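Local atomic coordinates of putative glycosidase ph117-related (Bacteroides thetaiotaomicron, PDB entry 5A7V), a protein that probably acts on mannosides as a GH130 family enzyme, and binds mannose in a pocket at the centre of a five-bladed beta-propeller. Residues 158-171 with 197-209. Residues are numbered along the deposited sequence; the frame is centred on the assembly and turned at random.
Sequences VMTYTQWNRHIPRL and FFNLGCKSGSILT. With MAN (alpha-D-mannopyranose), chain D; BMA (beta-D-mannopyranose), chain C; SO4 (sulfate ion), chain I.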
ATOM      1  N   VAL A 158       1.282   8.561  11.038  1.00 10.14           N
ATOM      2  CA  VAL A 158       2.387   7.647  11.022  1.00  9.47           C
ATOM      3  C   VAL A 158       2.464   7.048   9.596  1.00  9.30           C
ATOM      4  O   VAL A 158       1.507   6.400   9.142  1.00  9.86           O
ATOM      5  CB  VAL A 158       2.253   6.523  12.061  1.00  9.22           C
ATOM      6  CG1 VAL A 158       3.470   5.608  12.066  1.00 10.96           C
ATOM      7  CG2 VAL A 158       2.065   7.131  13.446  1.00 10.70           C
ATOM      8  N   MET A 159       3.603   7.312   8.938  1.00  8.78           N
ATOM      9  CA  MET A 159       3.879   6.841   7.552  0.50  8.81           C
ATOM     10  C   MET A 159       4.887   5.719   7.611  1.00  9.33           C
ATOM     11  O   MET A 159       5.988   5.878   8.179  1.00 10.58           O
ATOM     12  CB  MET A 159       4.525   7.936   6.707  0.50  8.62           C
ATOM     13  CG  MET A 159       4.855   7.518   5.271  0.50  8.84           C
ATOM     14  SD  MET A 159       6.037   8.544   4.407  0.50 12.36           S
ATOM     15  CE  MET A 159       5.086  10.057   4.288  0.50 13.06           C
ATOM     16  N   THR A 160       4.541   4.588   6.982  1.00  8.69           N
ATOM     17  CA  THR A 160       5.528   3.562   6.687  1.00  8.55           C
ATOM     18  C   THR A 160       5.905   3.727   5.173  1.00  7.98           C
ATOM     19  O   THR A 160       5.062   4.098   4.354  1.00  9.83           O
ATOM     20  CB  THR A 160       4.978   2.165   6.915  1.00  9.35           C
ATOM     21  OG1 THR A 160       3.903   1.919   6.009  1.00 11.22           O
ATOM     22  CG2 THR A 160       4.474   1.963   8.365  1.00 10.28           C
ATOM     23  N   TYR A 161       7.160   3.556   4.868  1.00  8.34           N
ATOM     24  CA  TYR A 161       7.626   3.712   3.460  1.00  8.33           C
ATOM     25  C   TYR A 161       8.931   2.965   3.275  1.00  8.74           C
ATOM     26  O   TYR A 161       9.510   2.452   4.237  1.00  9.39           O
ATOM     27  CB  TYR A 161       7.771   5.207   3.136  1.00  9.21           C
ATOM     28  CG  TYR A 161       8.952   5.903   3.793  1.00  9.27           C
ATOM     29  CD1 TYR A 161       8.876   6.332   5.147  1.00  9.83           C
ATOM     30  CD2 TYR A 161      10.068   6.168   3.094  1.00 13.95           C
ATOM     31  CE1 TYR A 161       9.930   6.934   5.760  1.00 10.01           C
ATOM     32  CE2 TYR A 161      11.173   6.785   3.670  1.00  9.75           C
ATOM     33  CZ  TYR A 161      11.100   7.208   5.046  1.00  9.38           C
ATOM     34  OH  TYR A 161      12.166   7.909   5.612  1.00 10.89           O
ATOM     35  N   THR A 162       9.364   2.834   2.002  1.00  8.82           N
ATOM     36  CA  THR A 162      10.632   2.213   1.706  1.00  8.63           C
ATOM     37  C   THR A 162      11.738   3.242   1.453  1.00  9.31           C
ATOM     38  O   THR A 162      11.554   4.158   0.622  1.00  9.76           O
ATOM     39  CB  THR A 162      10.527   1.358   0.417  1.00  9.92           C
ATOM     40  OG1 THR A 162       9.366   0.538   0.517  1.00 10.77           O
ATOM     41  CG2 THR A 162      11.753   0.491   0.283  1.00 10.93           C
ATOM     42  N   GLN A 163      12.868   3.070   2.126  1.00  9.01           N
ATOM     43  CA  GLN A 163      14.086   3.795   1.816  1.00  9.37           C
ATOM     44  C   GLN A 163      14.836   3.007   0.749  1.00 10.53           C
ATOM     45  O   GLN A 163      15.087   1.820   0.953  1.00 11.30           O
ATOM     46  CB  GLN A 163      14.965   3.937   3.092  1.00  9.79           C
ATOM     47  CG  GLN A 163      14.262   4.623   4.229  1.00 10.22           C
ATOM     48  CD  GLN A 163      15.144   4.675   5.447  1.00 11.51           C
ATOM     49  OE1 GLN A 163      15.546   3.633   5.997  1.00 12.60           O
ATOM     50  NE2 GLN A 163      15.412   5.860   5.916  1.00 11.85           N
ATOM     51  N   TRP A 164      15.258   3.675  -0.315  1.00  9.74           N
ATOM     52  CA  TRP A 164      15.970   2.986  -1.373  1.00 10.27           C
ATOM     53  C   TRP A 164      17.252   3.724  -1.737  1.00 10.20           C
ATOM     54  O   TRP A 164      17.228   4.879  -2.214  1.00 11.62           O
ATOM     55  CB  TRP A 164      15.067   2.777  -2.595  1.00 10.68           C
ATOM     56  CG  TRP A 164      15.623   2.051  -3.795  1.00 10.54           C
ATOM     57  CD1 TRP A 164      15.472   2.450  -5.085  1.00 10.46           C
ATOM     58  CD2 TRP A 164      16.360   0.820  -3.829  1.00 10.60           C
ATOM     59  NE1 TRP A 164      16.010   1.522  -5.938  1.00 10.82           N
ATOM     60  CE2 TRP A 164      16.568   0.501  -5.206  1.00 10.51           C
ATOM     61  CE3 TRP A 164      16.825  -0.080  -2.861  1.00 11.54           C
ATOM     62  CZ2 TRP A 164      17.230  -0.658  -5.629  1.00 12.92           C
ATOM     63  CZ3 TRP A 164      17.467  -1.251  -3.294  1.00 12.41           C
ATOM     64  CH2 TRP A 164      17.657  -1.538  -4.666  1.00 12.93           C
ATOM     65  N   ASN A 165      18.379   3.031  -1.557  1.00 11.45           N
ATOM     66  CA  ASN A 165      19.718   3.558  -1.883  1.00 12.05           C
ATOM     67  C   ASN A 165      20.444   2.770  -2.971  1.00 12.87           C
ATOM     68  O   ASN A 165      21.662   2.846  -3.104  1.00 14.73           O
ATOM     69  CB  ASN A 165      20.584   3.613  -0.613  1.00 12.77           C
ATOM     70  CG  ASN A 165      20.879   2.244  -0.043  1.00 12.98           C
ATOM     71  OD1 ASN A 165      20.410   1.215  -0.565  1.00 13.12           O
ATOM     72  ND2 ASN A 165      21.643   2.210   1.031  1.00 14.42           N
ATOM     73  N   ARG A 166      19.675   2.001  -3.749  1.00 12.69           N
ATOM     74  CA  ARG A 166      20.186   1.112  -4.818  1.00 13.59           C
ATOM     75  C   ARG A 166      20.955  -0.091  -4.295  1.00 14.60           C
ATOM     76  O   ARG A 166      21.478  -0.870  -5.101  1.00 18.30           O
ATOM     77  CB  ARG A 166      20.984   1.889  -5.845  1.00 15.31           C
ATOM     78  CG  ARG A 166      20.121   2.827  -6.663  1.00 19.15           C
ATOM     79  CD  ARG A 166      19.251   2.118  -7.644  1.00 20.97           C
ATOM     80  NE  ARG A 166      19.974   1.758  -8.840  1.00 29.99           N
ATOM     81  CZ  ARG A 166      20.295   2.629  -9.810  1.00 27.90           C
ATOM     82  NH1 ARG A 166      19.981   3.956  -9.714  1.00 35.50           N
ATOM     83  NH2 ARG A 166      20.947   2.188 -10.867  1.00 32.89           N
ATOM     84  N   HIS A 167      20.991  -0.281  -2.958  1.00 14.49           N
ATOM     85  CA  HIS A 167      21.600  -1.475  -2.366  0.50 15.35           C
ATOM     86  C   HIS A 167      20.571  -2.340  -1.659  1.00 13.83           C
ATOM     87  O   HIS A 167      20.342  -3.475  -2.062  1.00 16.39           O
ATOM     88  CB  HIS A 167      22.791  -1.149  -1.444  0.50 17.26           C
ATOM     89  CG  HIS A 167      23.487  -2.375  -0.932  0.50 19.47           C
ATOM     90  ND1 HIS A 167      24.106  -2.438   0.291  0.50 22.11           N
ATOM     91  CD2 HIS A 167      23.603  -3.618  -1.466  0.50 21.59           C
ATOM     92  CE1 HIS A 167      24.572  -3.663   0.503  0.50 15.30           C
ATOM     93  NE2 HIS A 167      24.281  -4.393  -0.558  0.50 21.47           N
ATOM     94  N   ILE A 168      19.926  -1.809  -0.629  1.00 12.85           N
ATOM     95  CA  ILE A 168      18.984  -2.547   0.201  1.00 12.28           C
ATOM     96  C   ILE A 168      17.732  -1.670   0.404  1.00 10.99           C
ATOM     97  O   ILE A 168      17.861  -0.524   0.823  1.00 13.27           O
ATOM     98  CB  ILE A 168      19.602  -2.904   1.573  1.00 13.55           C
ATOM     99  CG1 ILE A 168      20.825  -3.803   1.401  1.00 15.65           C
ATOM    100  CG2 ILE A 168      18.569  -3.578   2.456  1.00 14.83           C
ATOM    101  CD1 ILE A 168      21.650  -4.050   2.656  1.00 17.92           C
ATOM    102  N   PRO A 169      16.521  -2.182   0.090  1.00 10.48           N
ATOM    103  CA  PRO A 169      15.289  -1.473   0.437  1.00 10.06           C
ATOM    104  C   PRO A 169      14.972  -1.702   1.898  1.00 10.91           C
ATOM    105  O   PRO A 169      15.031  -2.826   2.382  1.00 11.60           O
ATOM    106  CB  PRO A 169      14.218  -2.126  -0.440  1.00 11.90           C
ATOM    107  CG  PRO A 169      14.751  -3.469  -0.771  1.00 16.42           C
ATOM    108  CD  PRO A 169      16.236  -3.476  -0.568  1.00 12.12           C
ATOM    109  N   ARG A 170      14.647  -0.627   2.640  1.00  9.86           N
ATOM    110  CA  ARG A 170      14.336  -0.774   4.061  1.00  9.87           C
ATOM    111  C   ARG A 170      12.986  -0.137   4.418  1.00  9.30           C
ATOM    112  O   ARG A 170      12.691   0.993   4.017  1.00 11.03           O
ATOM    113  CB  ARG A 170      15.418  -0.136   4.937  1.00 10.47           C
ATOM    114  CG  ARG A 170      16.791  -0.770   4.836  1.00 11.17           C
ATOM    115  CD  ARG A 170      17.812  -0.039   5.707  1.00 11.91           C
ATOM    116  NE  ARG A 170      19.085  -0.743   5.865  1.00 13.10           N
ATOM    117  CZ  ARG A 170      20.098  -0.667   5.001  1.00 13.51           C
ATOM    118  NH1 ARG A 170      20.000   0.087   3.915  1.00 14.13           N
ATOM    119  NH2 ARG A 170      21.222  -1.312   5.244  1.00 15.06           N
ATOM    120  N   LEU A 171      12.202  -0.866   5.200  1.00  9.43           N
ATOM    121  CA  LEU A 171      10.946  -0.346   5.748  1.00  9.52           C
ATOM    122  C   LEU A 171      11.255   0.677   6.865  1.00  9.02           C
ATOM    123  O   LEU A 171      11.942   0.320   7.828  1.00 10.38           O
ATOM    124  CB  LEU A 171      10.120  -1.490   6.335  1.00 10.14           C
ATOM    125  CG  LEU A 171       8.739  -1.140   6.864  1.00 11.22           C
ATOM    126  CD1 LEU A 171       7.855  -0.473   5.843  1.00 12.40           C
ATOM    127  CD2 LEU A 171       8.042  -2.365   7.457  1.00 12.95           C
ATOM    128  N   PHE A 197      18.133  -6.852  12.409  1.00 15.29           N
ATOM    129  CA  PHE A 197      17.441  -6.636  11.127  1.00 13.94           C
ATOM    130  C   PHE A 197      17.693  -5.259  10.534  1.00 14.69           C
ATOM    131  O   PHE A 197      16.999  -4.870   9.611  1.00 14.50           O
ATOM    132  CB  PHE A 197      15.951  -6.953  11.272  1.00 14.95           C
ATOM    133  CG  PHE A 197      15.663  -8.392  11.705  1.00 14.31           C
ATOM    134  CD1 PHE A 197      15.920  -9.438  10.848  1.00 18.42           C
ATOM    135  CD2 PHE A 197      15.136  -8.684  12.938  1.00 16.91           C
ATOM    136  CE1 PHE A 197      15.630 -10.735  11.263  1.00 16.51           C
ATOM    137  CE2 PHE A 197      14.855  -9.982  13.359  1.00 22.07           C
ATOM    138  CZ  PHE A 197      15.098 -11.013  12.499  1.00 17.94           C
ATOM    139  N   PHE A 198      18.708  -4.516  11.011  1.00 14.62           N
ATOM    140  CA  PHE A 198      18.985  -3.212  10.406  1.00 14.21           C
ATOM    141  C   PHE A 198      19.203  -3.338   8.892  1.00 14.22           C
ATOM    142  O   PHE A 198      18.734  -2.502   8.143  1.00 15.27           O
ATOM    143  CB  PHE A 198      20.186  -2.521  11.075  1.00 15.85           C
ATOM    144  CG  PHE A 198      20.435  -1.131  10.563  1.00 17.02           C
ATOM    145  CD1 PHE A 198      21.189  -0.910   9.433  1.00 19.26           C
ATOM    146  CD2 PHE A 198      19.897  -0.029  11.223  1.00 18.31           C
ATOM    147  CE1 PHE A 198      21.392   0.363   8.951  1.00 21.68           C
ATOM    148  CE2 PHE A 198      20.101   1.240  10.748  1.00 19.69           C
ATOM    149  CZ  PHE A 198      20.853   1.439   9.624  1.00 21.03           C
ATOM    150  N   ASN A 199      19.951  -4.369   8.479  1.00 14.68           N
ATOM    151  CA  ASN A 199      20.270  -4.593   7.071  1.00 14.76           C
ATOM    152  C   ASN A 199      19.298  -5.506   6.351  1.00 14.11           C
ATOM    153  O   ASN A 199      19.599  -5.945   5.225  1.00 15.61           O
ATOM    154  CB  ASN A 199      21.704  -5.110   6.897  1.00 17.33           C
ATOM    155  CG  ASN A 199      22.722  -4.139   7.382  1.00 18.32           C
ATOM    156  OD1 ASN A 199      22.587  -2.907   7.185  1.00 18.75           O
ATOM    157  ND2 ASN A 199      23.783  -4.671   7.993  1.00 20.61           N
ATOM    158  N   LEU A 200      18.137  -5.784   6.951  1.00 13.38           N
ATOM    159  CA  LEU A 200      17.112  -6.602   6.285  1.00 13.88           C
ATOM    160  C   LEU A 200      16.469  -5.842   5.145  1.00 12.46           C
ATOM    161  O   LEU A 200      16.021  -4.688   5.302  1.00 12.87           O
ATOM    162  CB  LEU A 200      16.029  -6.986   7.292  1.00 14.41           C
ATOM    163  CG  LEU A 200      14.824  -7.766   6.767  1.00 13.48           C
ATOM    164  CD1 LEU A 200      15.248  -9.161   6.384  1.00 15.30           C
ATOM    165  CD2 LEU A 200      13.728  -7.779   7.803  1.00 14.69           C
ATOM    166  N   GLY A 201      16.429  -6.471   3.962  1.00 12.26           N
ATOM    167  CA  GLY A 201      15.650  -5.919   2.857  1.00 12.34           C
ATOM    168  C   GLY A 201      14.178  -6.179   3.144  1.00 11.46           C
ATOM    169  O   GLY A 201      13.720  -7.323   3.316  1.00 13.01           O
ATOM    170  N   CYS A 202      13.426  -5.113   3.257  1.00 11.30           N
ATOM    171  CA  CYS A 202      12.032  -5.175   3.647  1.00 10.44           C
ATOM    172  C   CYS A 202      11.257  -3.951   3.173  1.00 10.22           C
ATOM    173  O   CYS A 202      11.854  -2.918   2.851  1.00 11.17           O
ATOM    174  CB  CYS A 202      11.905  -5.394   5.164  1.00 10.70           C
ATOM    175  SG  CYS A 202      12.709  -4.162   6.205  1.00 11.97           S
ATOM    176  N   LYS A 203       9.926  -4.064   3.213  1.00 10.13           N
ATOM    177  CA  LYS A 203       9.012  -3.027   2.733  1.00 10.55           C
ATOM    178  C   LYS A 203       7.583  -3.415   3.057  1.00  9.59           C
ATOM    179  O   LYS A 203       7.348  -4.540   3.509  1.00 11.32           O
ATOM    180  CB  LYS A 203       9.197  -2.750   1.225  1.00 10.36           C
ATOM    181  CG  LYS A 203       9.030  -3.995   0.324  1.00 11.42           C
ATOM    182  CD  LYS A 203       9.103  -3.652  -1.180  1.00 11.96           C
ATOM    183  CE  LYS A 203      10.447  -3.126  -1.575  1.00 12.30           C
ATOM    184  NZ  LYS A 203      10.526  -2.746  -3.009  1.00 13.58           N
ATOM    185  N   SER A 204       6.665  -2.497   2.850  1.00  9.69           N
ATOM    186  CA  SER A 204       5.207  -2.754   2.845  1.00  8.91           C
ATOM    187  C   SER A 204       4.650  -3.044   4.248  1.00  9.17           C
ATOM    188  O   SER A 204       4.429  -4.200   4.619  1.00 10.14           O
ATOM    189  CB  SER A 204       4.849  -3.846   1.831  1.00  9.26           C
ATOM    190  OG  SER A 204       5.229  -3.400   0.537  1.00 11.78           O
ATOM    191  N   GLY A 205       4.451  -1.951   5.005  1.00  9.05           N
ATOM    192  CA  GLY A 205       3.992  -2.030   6.392  1.00  9.03           C
ATOM    193  C   GLY A 205       2.586  -1.531   6.593  1.00  8.52           C
ATOM    194  O   GLY A 205       2.302  -0.344   6.328  1.00 10.30           O
ATOM    195  N   SER A 206       1.698  -2.391   7.103  1.00  8.20           N
ATOM    196  CA  SER A 206       0.253  -2.138   7.319  1.00  8.62           C
ATOM    197  C   SER A 206      -0.060  -2.155   8.820  1.00  8.47           C
ATOM    198  O   SER A 206      -0.237  -3.216   9.448  1.00  8.43           O
ATOM    199  CB  SER A 206      -0.532  -3.265   6.635  1.00  8.42           C
ATOM    200  OG  SER A 206      -0.273  -3.319   5.226  1.00 10.46           O
ATOM    201  N   ILE A 207      -0.085  -0.952   9.403  1.00  9.04           N
ATOM    202  CA  ILE A 207      -0.415  -0.773  10.817  1.00  8.52           C
ATOM    203  C   ILE A 207      -1.881  -1.104  11.057  1.00  8.34           C
ATOM    204  O   ILE A 207      -2.743  -0.834  10.219  1.00  9.88           O
ATOM    205  CB  ILE A 207      -0.009   0.631  11.289  1.00  9.46           C
ATOM    206  CG1 ILE A 207       1.479   0.844  11.156  1.00 10.26           C
ATOM    207  CG2 ILE A 207      -0.457   0.915  12.722  1.00 10.21           C
ATOM    208  CD1 ILE A 207       1.983   2.254  11.429  1.00 11.87           C
ATOM    209  N   LEU A 208      -2.175  -1.728  12.227  1.00  8.61           N
ATOM    210  CA  LEU A 208      -3.552  -2.032  12.596  1.00  9.62           C
ATOM    211  C   LEU A 208      -4.346  -0.781  12.991  1.00  9.54           C
ATOM    212  O   LEU A 208      -3.845   0.017  13.830  1.00 10.60           O
ATOM    213  CB  LEU A 208      -3.562  -3.044  13.742  1.00 10.67           C
ATOM    214  CG  LEU A 208      -4.920  -3.500  14.247  1.00 11.21           C
ATOM    215  CD1 LEU A 208      -5.657  -4.281  13.150  1.00 11.83           C
ATOM    216  CD2 LEU A 208      -4.755  -4.367  15.469  1.00 13.12           C
ATOM    217  N   THR A 209      -5.564  -0.682  12.491  1.00  9.01           N
ATOM    218  CA  THR A 209      -6.493   0.430  12.724  1.00  9.71           C
ATOM    219  C   THR A 209      -7.890  -0.099  13.020  1.00  9.76           C
ATOM    220  O   THR A 209      -8.183  -1.301  12.828  1.00 10.81           O
ATOM    221  CB  THR A 209      -6.577   1.356  11.479  1.00 10.43           C
ATOM    222  OG1 THR A 209      -7.255   0.651  10.398  1.00 10.52           O
ATOM    223  CG2 THR A 209      -5.228   1.835  11.018  1.00 10.72           C
TER
HETATM  224  C1  MAN D1485      11.662  -3.046  -6.693  0.50 13.00           C
HETATM  225  C2  MAN D1485      10.293  -2.522  -6.795  0.50 12.93           C
HETATM  226  C3  MAN D1485      10.479  -1.060  -7.132  0.50 11.57           C
HETATM  227  C4  MAN D1485      11.396  -0.303  -6.178  0.50 11.20           C
HETATM  228  C5  MAN D1485      12.678  -1.072  -5.914  0.50 11.48           C
HETATM  229  C6  MAN D1485      13.376  -0.628  -4.646  0.50 11.66           C
HETATM  230  O1  MAN D1485      12.369  -3.200  -7.865  0.50 15.37           O
HETATM  231  O2  MAN D1485       9.580  -2.570  -5.565  0.50 14.58           O
HETATM  232  O3  MAN D1485       9.243  -0.332  -7.164  0.50 11.58           O
HETATM  233  O4  MAN D1485      11.743   0.973  -6.746  0.50 10.62           O
HETATM  234  O5  MAN D1485      12.438  -2.454  -5.736  0.50 12.00           O
HETATM  235  O6  MAN D1485      12.556  -0.761  -3.480  0.50 12.61           O
HETATM  236  C1  BMA C1385      11.527  -3.082  -6.805  0.50 12.75           C
HETATM  237  C2  BMA C1385      10.253  -2.258  -7.020  0.50 12.31           C
HETATM  238  C3  BMA C1385      10.637  -0.816  -7.259  0.50 10.32           C
HETATM  239  C4  BMA C1385      11.522  -0.316  -6.134  0.50 10.24           C
HETATM  240  C5  BMA C1385      12.649  -1.305  -5.815  0.50 11.08           C
HETATM  241  C6  BMA C1385      13.449  -0.912  -4.587  0.50 11.19           C
HETATM  242  O1  BMA C1385      11.341  -4.476  -6.623  0.50 16.46           O
HETATM  243  O2  BMA C1385       9.421  -2.305  -5.852  0.50 12.70           O
HETATM  244  O3  BMA C1385       9.466   0.069  -7.438  0.50  9.54           O
HETATM  245  O4  BMA C1385      12.071   0.944  -6.554  0.50 11.18           O
HETATM  246  O5  BMA C1385      12.173  -2.654  -5.602  0.50 10.47           O
HETATM  247  O6  BMA C1385      12.644  -0.801  -3.409  0.50 12.18           O
HETATM  248  S   SO4 I1390      23.730  -0.240   2.816  1.00 26.83           S
HETATM  249  O1  SO4 I1390      22.381  -0.253   2.234  1.00 19.99           O
HETATM  250  O2  SO4 I1390      24.111   1.153   3.189  1.00 35.14           O
HETATM  251  O3  SO4 I1390      24.685  -0.804   1.819  1.00 35.30           O
HETATM  252  O4  SO4 I1390      23.787  -1.016   4.080  1.00 27.08           O
HETATM  253  O   HOH W   1       5.103   0.643   3.774  1.00 11.81           O
HETATM  254  O   HOH W   2       9.174  -0.156  -2.228  1.00 10.78           O
HETATM  255  O   HOH W   3       6.966   0.346   1.754  1.00 13.49           O
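Residues 201-203 run obliquely beside 169-171 in the same general sense, Pro169 nearest Gly201 and Leu171 nearest Lys203, the CA spacing closing from 5.1 to 4.5 Å; strand 205-209 then lies nearly antiparallel to strand 158-164 (164°), Thr160 nearest Gly205. A single backbone hydrogen bond ties the segments, Cys202 N to Pro169 O at 2.9 Å, and Gly201 CA adds a CH...O contact to the same oxygen. Arg170 stretches out straight from CG to NE and reaches the Phe197-Leu200 type I turn with its guanidinium edge: NE donates to Phe198 O, and NH2 to Asn199 OD1 at 2.9 Å, both acceptors lying near the guanidinium plane, although the Asn199 amide is turned 71° from it. The NH1/NH2 edge of Arg170 meets a sulfate, probably from the crystallisation liquor, and Ile168 CG2 lies over one face of the guanidinium. Each segment belongs to a different sheet of what, in GH130 enzymes, is a five-bladed beta-propeller, so the contact joins neighbouring blades beside the central mannose pocket. There Lys203, bent at chi3 (64°), donates from NZ to O6 of the mannose, modelled in both alpha and beta forms, at 2.9 Å, and Trp164 lays one face under the sugar C6. Lys203 NZ and Thr162 OG1 share a water; a second links Thr162 OG1 to Ser204 N. Thr160 OG1 donates to Gly205 O at 2.8 Å, in the carbonyl plane on a lone pair, and accepts from a water that Gly205 N also holds. Cys202 SG accepts a long bond from Leu171 N (3.5 Å) and packs on Leu171 CB. Ile207 CD1 meets Val158 CG1 at 3.7 Å, the side chains crossing nearly at right angles.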